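PDB 4D70: sortase family protein from Clostridium perfringens, which probably acts as a class D sortase, a cysteine transpeptidase that cleaves the sorting signal of a substrate protein and joins that substrate to an amine nucleophile. Local coordinates for residues 28-33 with 71-76; 46-51 with 132-137. One frame throughout, in Å; residues are numbered along the deposited sequence.

Contact 1: residues 28-33 with 71-76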
loop_
_atom_site.group_PDB
_atom_site.type_symbol
_atom_site.label_atom_id
_atom_site.label_comp_id
_atom_site.label_asym_id
_atom_site.label_seq_id
_atom_site.Cartn_x
_atom_site.Cartn_y
_atom_site.Cartn_z
ATOM N N SER A 28 -5.150 11.052 12.909
ATOM C CA SER A 28 -4.783 10.980 14.307
ATOM C C SER A 28 -3.759 9.879 14.469
ATOM O O SER A 28 -2.571 10.130 14.652
ATOM C CB SER A 28 -6.030 10.729 15.166
ATOM O OG SER A 28 -5.696 10.623 16.531
ATOM N N VAL A 29 -4.227 8.651 14.382
ATOM C CA VAL A 29 -3.331 7.506 14.448
ATOM C C VAL A 29 -2.464 7.472 13.209
ATOM O O VAL A 29 -1.322 7.029 13.274
ATOM C CB VAL A 29 -4.142 6.220 14.585
ATOM C CG1 VAL A 29 -3.268 4.997 14.404
ATOM C CG2 VAL A 29 -4.804 6.180 15.956
ATOM N N GLU A 30 -2.985 7.978 12.090
ATOM C CA GLU A 30 -2.222 7.990 10.851
ATOM C C GLU A 30 -0.929 8.782 11.038
ATOM O O GLU A 30 0.154 8.261 10.767
ATOM C CB GLU A 30 -3.043 8.588 9.701
ATOM C CG GLU A 30 -2.302 8.657 8.374
ATOM C CD GLU A 30 -3.157 9.196 7.240
ATOM O OE1 GLU A 30 -4.289 9.623 7.492
ATOM O OE2 GLU A 30 -2.708 9.194 6.074
ATOM N N LYS A 31 -1.040 10.020 11.522
ATOM C CA LYS A 31 0.148 10.857 11.699
ATOM C C LYS A 31 1.168 10.162 12.599
ATOM O O LYS A 31 2.372 10.178 12.352
ATOM C CB LYS A 31 -0.218 12.190 12.310
ATOM C CG LYS A 31 0.974 13.077 12.638
ATOM C CD LYS A 31 1.694 13.558 11.391
ATOM C CE LYS A 31 2.738 14.626 11.723
ATOM N NZ LYS A 31 3.672 14.870 10.593
ATOM N N LYS A 32 0.670 9.565 13.665
ATOM C CA LYS A 32 1.542 8.915 14.596
ATOM C C LYS A 32 2.318 7.790 13.907
ATOM O O LYS A 32 3.539 7.713 13.989
ATOM C CB LYS A 32 0.736 8.352 15.756
ATOM C CG LYS A 32 1.625 7.841 16.859
ATOM C CD LYS A 32 0.877 7.290 18.079
ATOM C CE LYS A 32 1.509 5.990 18.605
ATOM N NZ LYS A 32 1.002 4.804 17.851
ATOM N N THR A 33 1.589 6.895 13.253
ATOM C CA THR A 33 2.219 5.782 12.560
ATOM C C THR A 33 3.232 6.333 11.608
ATOM O O THR A 33 4.319 5.816 11.457
ATOM C CB THR A 33 1.179 5.060 11.756
ATOM O OG1 THR A 33 0.088 4.725 12.610
ATOM C CG2 THR A 33 1.753 3.830 11.109
ATOM N N VAL A 71 -1.176 12.184 -2.503
ATOM C CA VAL A 71 -1.086 11.224 -1.432
ATOM C C VAL A 71 0.354 11.167 -0.923
ATOM O O VAL A 71 1.288 10.986 -1.689
ATOM C CB VAL A 71 -1.530 9.845 -1.895
ATOM C CG1 VAL A 71 -1.126 8.796 -0.891
ATOM C CG2 VAL A 71 -3.019 9.825 -2.115
ATOM N N HIS A 72 0.526 11.362 0.381
ATOM C CA HIS A 72 1.835 11.390 1.020
ATOM C C HIS A 72 1.602 10.872 2.397
ATOM O O HIS A 72 1.302 11.644 3.306
ATOM C CB HIS A 72 2.411 12.820 1.091
ATOM C CG HIS A 72 2.550 13.453 -0.253
ATOM N ND1 HIS A 72 3.524 13.068 -1.148
ATOM C CD2 HIS A 72 1.787 14.375 -0.893
ATOM C CE1 HIS A 72 3.374 13.739 -2.267
ATOM N NE2 HIS A 72 2.317 14.523 -2.145
ATOM N N THR A 73 1.735 9.568 2.592
ATOM C CA THR A 73 1.454 9.024 3.907
ATOM C C THR A 73 2.228 7.743 4.124
ATOM O O THR A 73 3.302 7.572 3.577
ATOM C CB THR A 73 -0.067 8.902 4.160
ATOM O OG1 THR A 73 -0.302 8.541 5.528
ATOM C CG2 THR A 73 -0.720 7.835 3.273
ATOM N N VAL A 74 1.712 6.891 4.996
ATOM C CA VAL A 74 2.389 5.726 5.480
ATOM C C VAL A 74 1.496 4.510 5.215
ATOM O O VAL A 74 0.283 4.651 5.107
ATOM C CB VAL A 74 2.654 5.812 7.003
ATOM C CG1 VAL A 74 1.346 5.821 7.802
ATOM C CG2 VAL A 74 3.531 4.691 7.483
ATOM N N ILE A 75 2.138 3.351 5.090
ATOM C CA ILE A 75 1.466 2.077 4.963
ATOM C C ILE A 75 1.682 1.289 6.194
ATOM O O ILE A 75 2.801 1.104 6.586
ATOM C CB ILE A 75 1.923 1.305 3.735
ATOM C CG1 ILE A 75 1.579 2.148 2.480
ATOM C CG2 ILE A 75 1.208 -0.080 3.661
ATOM C CD1 ILE A 75 2.287 1.686 1.243
ATOM N N ALA A 76 0.589 0.817 6.795
ATOM C CA ALA A 76 0.691 -0.061 7.996
ATOM C C ALA A 76 0.647 -1.527 7.626
ATOM O O ALA A 76 0.054 -1.896 6.629
ATOM C CB ALA A 76 -0.444 0.244 8.961
#
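With CG anti to the backbone N (chi1 179°) and the chain extended beyond it, Glu30 reaches from the first turn of helix 29-39 to Thr73, whose OG1 is likewise turned anti to its own N. The two side chains meet at about a right angle, and Thr73 OG1 donates over 2.6 Å to Glu30 OE2, which accepts on its anti lone pair, away from OE1. OE1 accepts from the backbone N of Ser27, so both oxygens are engaged and the carboxylate's rotation is probably fixed. One turn on, the contact becomes apolar: Thr33 CG2 lies 3.9 Å from Val74 CG1, and Val74 CG1 also sits 4.0 Å from Glu30 O. Thr33 OG1 turns back to its own helix, donating to Val29 O at 2.8 Å from above the carbonyl plane; Thr33 N gives that oxygen a second bond. Asn87 borders the contact, touching Glu30 and Val74. The axes of segments 29-33 and 71-76 pass 8.1 Å apart at 80°, so the start of the N-terminal helix lies nearly perpendicular to this strand of the sortase beta-barrel.

Contact 2: residues 46-51 with 132-137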
loop_
_atom_site.group_PDB
_atom_site.type_symbol
_atom_site.label_atom_id
_atom_site.label_comp_id
_atom_site.label_asym_id
_atom_site.label_seq_id
_atom_site.Cartn_x
_atom_site.Cartn_y
_atom_site.Cartn_z
ATOM N N GLU A 46 21.376 -2.855 11.268
ATOM C CA GLU A 46 20.892 -4.034 11.978
ATOM C C GLU A 46 19.586 -3.681 12.682
ATOM O O GLU A 46 18.702 -4.522 12.816
ATOM C CB GLU A 46 21.946 -4.582 12.964
ATOM C CG GLU A 46 21.480 -5.804 13.772
ATOM C CD GLU A 46 21.340 -7.106 12.960
ATOM O OE1 GLU A 46 21.244 -7.061 11.711
ATOM O OE2 GLU A 46 21.295 -8.194 13.585
ATOM N N GLU A 47 19.461 -2.440 13.130
ATOM C CA GLU A 47 18.225 -2.027 13.779
ATOM C C GLU A 47 17.081 -2.046 12.784
ATOM O O GLU A 47 15.950 -2.415 13.120
ATOM C CB GLU A 47 18.365 -0.628 14.316
ATOM C CG GLU A 47 18.544 -0.594 15.818
ATOM C CD GLU A 47 19.293 0.636 16.269
ATOM O OE1 GLU A 47 20.345 0.935 15.669
ATOM O OE2 GLU A 47 18.844 1.286 17.236
ATOM N N LYS A 48 17.382 -1.619 11.565
ATOM C CA LYS A 48 16.400 -1.654 10.508
ATOM C C LYS A 48 16.018 -3.094 10.235
ATOM O O LYS A 48 14.838 -3.460 10.284
ATOM C CB LYS A 48 16.925 -0.981 9.243
ATOM C CG LYS A 48 16.931 0.545 9.335
ATOM C CD LYS A 48 17.625 1.138 8.113
ATOM C CE LYS A 48 17.522 2.641 8.040
ATOM N NZ LYS A 48 18.242 3.164 6.849
ATOM N N LYS A 49 17.024 -3.923 10.015
ATOM C CA LYS A 49 16.775 -5.307 9.698
ATOM C C LYS A 49 16.012 -5.964 10.811
ATOM O O LYS A 49 15.132 -6.754 10.542
ATOM C CB LYS A 49 18.055 -6.041 9.452
ATOM C CG LYS A 49 17.851 -7.220 8.540
ATOM C CD LYS A 49 19.192 -7.699 7.995
ATOM C CE LYS A 49 19.638 -9.016 8.558
ATOM N NZ LYS A 49 20.538 -9.636 7.563
ATOM N N LYS A 50 16.325 -5.600 12.054
ATOM C CA LYS A 50 15.657 -6.172 13.205
ATOM C C LYS A 50 14.219 -5.770 13.220
ATOM O O LYS A 50 13.387 -6.551 13.607
ATOM C CB LYS A 50 16.312 -5.740 14.536
ATOM C CG LYS A 50 16.897 -6.898 15.313
ATOM C CD LYS A 50 17.654 -6.491 16.567
ATOM C CE LYS A 50 19.175 -6.633 16.416
ATOM N NZ LYS A 50 19.897 -6.833 17.700
ATOM N N THR A 51 13.909 -4.543 12.833
ATOM C CA THR A 51 12.497 -4.161 12.813
ATOM C C THR A 51 11.768 -4.831 11.662
ATOM O O THR A 51 10.576 -4.999 11.735
ATOM C CB THR A 51 12.245 -2.645 12.771
ATOM O OG1 THR A 51 12.965 -2.057 11.680
ATOM C CG2 THR A 51 12.665 -2.022 14.051
ATOM N N THR A 132 8.628 3.920 -0.288
ATOM C CA THR A 132 9.933 4.080 0.422
ATOM C C THR A 132 9.954 3.243 1.649
ATOM O O THR A 132 9.120 3.430 2.564
ATOM C CB THR A 132 10.096 5.549 0.811
ATOM O OG1 THR A 132 9.964 6.314 -0.377
ATOM C CG2 THR A 132 11.441 5.802 1.414
ATOM N N THR A 133 10.852 2.259 1.672
ATOM C CA THR A 133 11.021 1.466 2.856
ATOM C C THR A 133 12.172 2.097 3.692
ATOM O O THR A 133 12.716 3.123 3.324
ATOM C CB THR A 133 11.444 0.021 2.538
ATOM O OG1 THR A 133 12.701 0.032 1.857
ATOM C CG2 THR A 133 10.403 -0.653 1.623
ATOM N N LEU A 134 12.602 1.413 4.728
ATOM C CA LEU A 134 13.730 1.931 5.503
ATOM C C LEU A 134 15.051 1.850 4.773
ATOM O O LEU A 134 16.022 2.509 5.154
ATOM C CB LEU A 134 13.853 1.190 6.821
ATOM C CG LEU A 134 12.662 1.338 7.743
ATOM C CD1 LEU A 134 12.867 0.444 8.974
ATOM C CD2 LEU A 134 12.386 2.762 8.137
ATOM N N THR A 135 15.101 1.062 3.716
ATOM C CA THR A 135 16.334 0.879 3.005
ATOM C C THR A 135 16.339 1.277 1.550
ATOM O O THR A 135 17.402 1.380 0.956
ATOM C CB THR A 135 16.782 -0.562 3.138
ATOM O OG1 THR A 135 15.802 -1.429 2.546
ATOM C CG2 THR A 135 16.970 -0.929 4.636
ATOM N N ASP A 136 15.183 1.468 0.932
ATOM C CA ASP A 136 15.136 1.740 -0.515
ATOM C C ASP A 136 13.947 2.589 -0.943
ATOM O O ASP A 136 12.950 2.626 -0.251
ATOM C CB ASP A 136 14.898 0.421 -1.278
ATOM C CG ASP A 136 15.956 -0.592 -1.075
ATOM O OD1 ASP A 136 15.850 -1.374 -0.095
ATOM O OD2 ASP A 136 16.838 -0.678 -1.945
ATOM N N ILE A 137 14.055 3.200 -2.126
ATOM C CA ILE A 137 12.954 3.905 -2.797
ATOM C C ILE A 137 12.605 3.059 -4.004
ATOM O O ILE A 137 13.473 2.781 -4.841
ATOM C CB ILE A 137 13.354 5.278 -3.395
ATOM C CG1 ILE A 137 14.127 6.153 -2.411
ATOM C CG2 ILE A 137 12.143 5.987 -4.007
ATOM C CD1 ILE A 137 13.524 6.174 -1.051
#
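A lysine amine bonded to a backbone carbonyl rather than to the carboxylate of nearby Asp136, which makes no contact with the helix segment, distinguishes this surface contact: Lys48 NZ donates to Leu134 O over 2.9 Å. The C=O...N angle is 156° and the donor is tilted 23° from the carbonyl plane, so the ammonium approaches nearly end-on. Lys48 CG stands anti to the carbonyl carbon (chi1 -76°), and the extended chain beyond it carries the methylenes obliquely across the Leu134 side chain. Lys48 CD lies 4.0 Å from Leu134 CB and 4.1 Å from Thr135 CG2, giving the charged bond an apolar flank. Leu134 CD1 reaches past the lysine to Thr51 OG1 at 3.7 Å, a van der Waals approach. That hydroxyl gives its proton within the helix, to Lys48 O. Phe41 touches Leu134, while Tyr43 touches both Lys48 and Thr51, so residues of the preceding linker also border the contact.

The turn that presents Leu134 O is braced from within. Thr133 OG1 accepts from Thr135 N at 3.2 Å and from Asp136 N at 3.0 Å, while Thr135 OG1 donates to Asp136 OD1 at 2.6 Å. With Thr133 N bonded to Asp136 O, the geometry is that of an ST motif containing an ST turn, set in the hairpin connection between antiparallel strands 128-132 and 137-148 of the sortase barrel.

Overall arrangement
From the N terminus, helix 29-39 makes contact 1 through its first turn, and helix 45-52, next in the chain, supplies the first half of contact 2. The chain then enters strand 60-66 and turns into strand 71-77, where contact 1 closes a loop with 37 residues between its segments. Contact 2 closes later, at the turn between strands 128-132 and 137-148, after 80 intervening residues. Because the segments alternate along the chain, the two closures cross. Strand 60-66 pairs antiparallel with both 71-77 and 128-132, so it lies between the barrel sides of both; the centres of contact 1 and contact 2 are about 17 Å apart. Together they fasten two successive N-terminal helices to the barrel, one at a strand and the other at a hairpin turn.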